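Local coordinates for oxetanocin-like protein (Pyrococcus furiosus, PDB 1XX7), which probably removes the phosphate from 2'-deoxyribonucleoside 5'-monophosphates by hydrolysis, working as a metal-dependent homodimer of the HD-domain family, at residues A[39-42]-A[43-47]; A[65-68]-A[69-73]. One frame throughout, in Å; residues are numbered along the deposited sequence.

Following the chain from the N terminus, contact 1 (39-42 with 43-47) comes first, in the early turns of helix 38-58, and contact 2 (65-68 with 69-73) follows at the start of helix 65-74. Each lies within a single continuous helix, so neither closes a long loop, and the two stand in series without nesting or crossing. They meet through packing: the methyl CB of Ala72 lies 3.8 Å from CA of Ala46, and Val45 also borders Ala72. The first helix supplies the metal ligand His41, while the second runs into the ligands His75 and Asp76. Both contacts also reach the second subunit of the homodimer.

Contact 1. Residues A[39-42]-A[43-47]; sequences ADHS and YRVAF. With NI (nickel (II) ion), chain G.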
loop_
_atom_site.group_PDB
_atom_site.type_symbol
_atom_site.label_atom_id
_atom_site.label_comp_id
_atom_site.label_asym_id
_atom_site.label_seq_id
_atom_site.Cartn_x
_atom_site.Cartn_y
_atom_site.Cartn_z
ATOM N N ALA A 39 -8.995 9.721 10.620
ATOM C CA ALA A 39 -9.826 8.940 11.505
ATOM C C ALA A 39 -9.021 8.092 12.486
ATOM O O ALA A 39 -9.412 7.965 13.632
ATOM C CB ALA A 39 -10.723 8.081 10.719
ATOM N N ASP A 40 -7.941 7.477 12.011
ATOM C CA ASP A 40 -6.975 6.730 12.849
ATOM C C ASP A 40 -6.497 7.636 14.008
ATOM O O ASP A 40 -6.504 7.268 15.184
ATOM C CB ASP A 40 -5.749 6.321 12.005
ATOM C CG ASP A 40 -5.964 5.062 11.166
ATOM O OD1 ASP A 40 -6.729 4.139 11.629
ATOM O OD2 ASP A 40 -5.357 5.011 10.029
ATOM N N HIS A 41 -6.048 8.818 13.605
ATOM C CA HIS A 41 -5.578 9.840 14.477
ATOM C C HIS A 41 -6.629 10.265 15.473
ATOM O O HIS A 41 -6.354 10.302 16.664
ATOM C CB HIS A 41 -5.185 11.061 13.633
ATOM C CG HIS A 41 -5.033 12.295 14.420
ATOM N ND1 HIS A 41 -4.122 12.409 15.443
ATOM C CD2 HIS A 41 -5.686 13.480 14.361
ATOM C CE1 HIS A 41 -4.200 13.616 15.972
ATOM N NE2 HIS A 41 -5.128 14.289 15.327
ATOM N N SER A 42 -7.810 10.597 14.956
ATOM C CA SER A 42 -8.932 11.082 15.743
ATOM C C SER A 42 -9.502 10.078 16.720
ATOM O O SER A 42 -9.968 10.474 17.815
ATOM C CB SER A 42 -10.067 11.562 14.841
ATOM O OG SER A 42 -9.677 12.672 14.093
ATOM N N TYR A 43 -9.477 8.807 16.333
ATOM C CA TYR A 43 -9.761 7.720 17.253
ATOM C C TYR A 43 -8.878 7.743 18.502
ATOM O O TYR A 43 -9.394 7.643 19.649
ATOM C CB TYR A 43 -9.617 6.330 16.610
ATOM C CG TYR A 43 -9.740 5.315 17.695
ATOM C CD1 TYR A 43 -10.983 5.089 18.304
ATOM C CD2 TYR A 43 -8.652 4.704 18.213
ATOM C CE1 TYR A 43 -11.111 4.225 19.370
ATOM C CE2 TYR A 43 -8.768 3.822 19.302
ATOM C CZ TYR A 43 -10.019 3.603 19.860
ATOM O OH TYR A 43 -10.183 2.777 20.929
ATOM N N ARG A 44 -7.552 7.783 18.311
ATOM C CA ARG A 44 -6.644 7.732 19.483
ATOM C C ARG A 44 -6.657 9.032 20.290
ATOM O O ARG A 44 -6.430 9.010 21.517
ATOM C CB ARG A 44 -5.214 7.312 19.152
ATOM C CG ARG A 44 -4.509 6.783 20.388
ATOM C CD ARG A 44 -3.237 6.056 20.133
ATOM N NE ARG A 44 -2.229 6.942 19.584
ATOM C CZ ARG A 44 -0.978 6.589 19.308
ATOM N NH1 ARG A 44 -0.531 5.382 19.621
ATOM N NH2 ARG A 44 -0.162 7.477 18.772
ATOM N N VAL A 45 -6.941 10.144 19.630
ATOM C CA VAL A 45 -7.159 11.423 20.344
ATOM C C VAL A 45 -8.364 11.287 21.353
ATOM O O VAL A 45 -8.248 11.712 22.513
ATOM C CB VAL A 45 -7.376 12.630 19.365
ATOM C CG1 VAL A 45 -7.809 13.894 20.111
ATOM C CG2 VAL A 45 -6.112 12.913 18.597
ATOM N N ALA A 46 -9.488 10.708 20.878
ATOM C CA ALA A 46 -10.644 10.411 21.715
ATOM C C ALA A 46 -10.249 9.486 22.838
ATOM O O ALA A 46 -10.540 9.781 24.024
ATOM C CB ALA A 46 -11.786 9.811 20.903
ATOM N N PHE A 47 -9.518 8.406 22.484
ATOM C CA PHE A 47 -8.991 7.503 23.493
ATOM C C PHE A 47 -8.110 8.193 24.555
ATOM O O PHE A 47 -8.212 7.895 25.750
ATOM C CB PHE A 47 -8.244 6.308 22.874
ATOM C CG PHE A 47 -7.683 5.378 23.888
ATOM C CD1 PHE A 47 -8.471 4.438 24.485
ATOM C CD2 PHE A 47 -6.369 5.487 24.310
ATOM C CE1 PHE A 47 -7.935 3.581 25.478
ATOM C CE2 PHE A 47 -5.857 4.633 25.270
ATOM C CZ PHE A 47 -6.644 3.671 25.841
HETATM NI NI NI G . -6.043 16.325 15.420
#
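His41 and Val45, one helical turn apart near the start of helix 38-58, meet at the nickel site of the HD domain. The imidazole binds nickel through NE2 at 2.2 Å, while CG2 of Val45 covers one face of the ring. That methyl sits 3.7 Å from the ring centroid, 29° off the normal, in a CH-pi contact displaced toward CE1, where CG2 to CE1 is only 3.3 Å. With CG anti to the backbone N (chi1 164°), the ring lies beside its own carbonyl carbon, with one face turned to the CG2 methyl. A branched valine suits the position, because a methyl carried directly on CB reaches the ring face one turn back. The same pair is joined through the backbone, Val45 N giving a 3.0 Å hydrogen bond to His41 O.

His41 is the first ligand of the H...HD...D pattern that defines this family; His75, Asp76 and Asp132 complete the nickel site. Asp135 is a second-shell partner, its OD2 hydrogen-bonded to His41 ND1, so the ring is held at both nitrogens and its rotation is fixed.

On the neighbouring turns, Tyr43 N bonds Ala39 O at 2.8 Å, whereas the bond from Arg44 N to Asp40 O is weak at 3.3 Å. Ser42 suits a buried helical turn because its short hydroxyl, folded beside the backbone N (chi1 -65°), donates to the carbonyl of Val38. Its own carbonyl oxygen receives Ala46 N at 3.1 Å. Polar ends that leave this turn find partners further off: Arg44 forms salt bridges with Asp135 and Glu142, and Tyr43 OH is hydrogen-bonded to Ile73 O of the second subunit.

Contact 2. Residues A[65-68]-A[69-73]; sequences VEKA and LKIAI
Leu69 begins the second turn of the helix and runs next to Val65 in the same direction. CD1 of Leu69 touches CG1 of Val65 at 3.8 Å, and Leu69 N donates to Val65 O at 2.9 Å. Apolar, branched residues suit this side, which packs on Ala53 and Thr49 of helix 38-58.

Lys70 comes next, its backbone N bonded to Glu66 O at 3.0 Å. The two long chains travel together, each straight past CG, but leave the backbone differently: Glu66 CG is anti to its N (chi1 -179°), whereas that of Lys70 sits beside its N (chi1 -69°). OE2 of Glu66 and NZ of Lys70 form only a long salt bridge at 3.9 Å, and OE2 also lies near the Lys70 CE carbon. The stronger partner of NZ is Glu54 of the second subunit, so the ammonium has carboxylate partners in both subunits. An alanine here lacks the long chain and its ammonium, and would probably leave Glu54 of the second subunit without its charged mate and Glu66 without the chain that lies along it.

Ile71 then turns to the other side of the helix, where its CD1 meets CG of Lys67 at 3.7 Å, the side chains crossing at a slant, and Ile71 N bonds Lys67 O. Its branched bulk packs against Leu113 and Tyr117 of helix 111-119 and Val128 of helix 123-145. Ala72 N closes the turn on Ala68 O at 3.0 Å; two small methyls here allow close approach to Thr49 of helix 38-58. Ile73 N bonds Leu69 O. Successive i to i+4 bonds mark a regular alpha-helix, made amphipathic by apolar residues against neighbouring helices and charged ones on the partly exposed side; it leads into the His75-Asp76 metal-ligand pair of the HD domain.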
loop_
_atom_site.group_PDB
_atom_site.type_symbol
_atom_site.label_atom_id
_atom_site.label_comp_id
_atom_site.label_asym_id
_atom_site.label_seq_id
_atom_site.Cartn_x
_atom_site.Cartn_y
_atom_site.Cartn_z
ATOM N N VAL A 65 -16.504 15.463 30.902
ATOM C CA VAL A 65 -16.022 14.406 30.058
ATOM C C VAL A 65 -16.851 14.261 28.806
ATOM O O VAL A 65 -16.298 14.070 27.733
ATOM C CB VAL A 65 -15.933 13.086 30.817
ATOM C CG1 VAL A 65 -15.468 11.934 29.871
ATOM C CG2 VAL A 65 -14.972 13.242 32.005
ATOM N N GLU A 66 -18.167 14.389 28.945
ATOM C CA GLU A 66 -19.060 14.391 27.821
ATOM C C GLU A 66 -18.631 15.405 26.795
ATOM O O GLU A 66 -18.429 15.037 25.613
ATOM C CB GLU A 66 -20.489 14.697 28.257
ATOM C CG GLU A 66 -21.457 14.690 27.135
ATOM C CD GLU A 66 -22.885 14.792 27.554
ATOM O OE1 GLU A 66 -23.214 14.468 28.712
ATOM O OE2 GLU A 66 -23.689 15.182 26.707
ATOM N N LYS A 67 -18.490 16.683 27.228
ATOM C CA LYS A 67 -17.991 17.714 26.320
ATOM C C LYS A 67 -16.604 17.427 25.710
ATOM O O LYS A 67 -16.396 17.661 24.529
ATOM C CB LYS A 67 -17.967 19.054 27.001
ATOM C CG LYS A 67 -17.386 20.197 26.128
ATOM C CD LYS A 67 -17.307 21.472 26.917
ATOM C CE LYS A 67 -18.623 22.205 26.908
ATOM N NZ LYS A 67 -18.624 23.258 27.973
ATOM N N ALA A 68 -15.675 16.935 26.503
ATOM C CA ALA A 68 -14.342 16.661 26.026
ATOM C C ALA A 68 -14.298 15.539 24.949
ATOM O O ALA A 68 -13.549 15.645 23.979
ATOM C CB ALA A 68 -13.426 16.365 27.182
ATOM N N LEU A 69 -15.132 14.508 25.105
ATOM C CA LEU A 69 -15.246 13.451 24.109
ATOM C C LEU A 69 -15.943 13.942 22.862
ATOM O O LEU A 69 -15.497 13.607 21.737
ATOM C CB LEU A 69 -15.940 12.200 24.669
ATOM C CG LEU A 69 -15.299 11.594 25.916
ATOM C CD1 LEU A 69 -16.167 10.412 26.465
ATOM C CD2 LEU A 69 -13.882 11.167 25.643
ATOM N N LYS A 70 -16.980 14.768 22.989
ATOM C CA LYS A 70 -17.589 15.313 21.761
ATOM C C LYS A 70 -16.562 16.139 20.967
ATOM O O LYS A 70 -16.495 16.057 19.749
ATOM C CB LYS A 70 -18.790 16.192 22.043
ATOM C CG LYS A 70 -20.030 15.530 22.564
ATOM C CD LYS A 70 -21.099 16.583 22.799
ATOM C CE LYS A 70 -22.365 16.006 23.364
ATOM N NZ LYS A 70 -23.543 16.961 23.235
ATOM N N ILE A 71 -15.759 16.926 21.674
ATOM C CA ILE A 71 -14.766 17.792 21.024
ATOM C C ILE A 71 -13.710 16.961 20.295
ATOM O O ILE A 71 -13.347 17.280 19.186
ATOM C CB ILE A 71 -14.061 18.727 22.039
ATOM C CG1 ILE A 71 -15.042 19.771 22.606
ATOM C CG2 ILE A 71 -12.818 19.397 21.401
ATOM C CD1 ILE A 71 -14.516 20.500 23.861
ATOM N N ALA A 72 -13.218 15.918 20.963
ATOM C CA ALA A 72 -12.235 15.024 20.409
ATOM C C ALA A 72 -12.708 14.356 19.090
ATOM O O ALA A 72 -11.933 14.217 18.152
ATOM C CB ALA A 72 -11.894 13.979 21.415
ATOM N N ILE A 73 -13.980 13.978 19.066
ATOM C CA ILE A 73 -14.644 13.391 17.926
ATOM C C ILE A 73 -14.790 14.349 16.771
ATOM O O ILE A 73 -14.503 13.973 15.620
ATOM C CB ILE A 73 -16.013 12.785 18.309
ATOM C CG1 ILE A 73 -15.802 11.566 19.179
ATOM C CG2 ILE A 73 -16.801 12.344 17.042
ATOM C CD1 ILE A 73 -17.043 11.174 19.954
#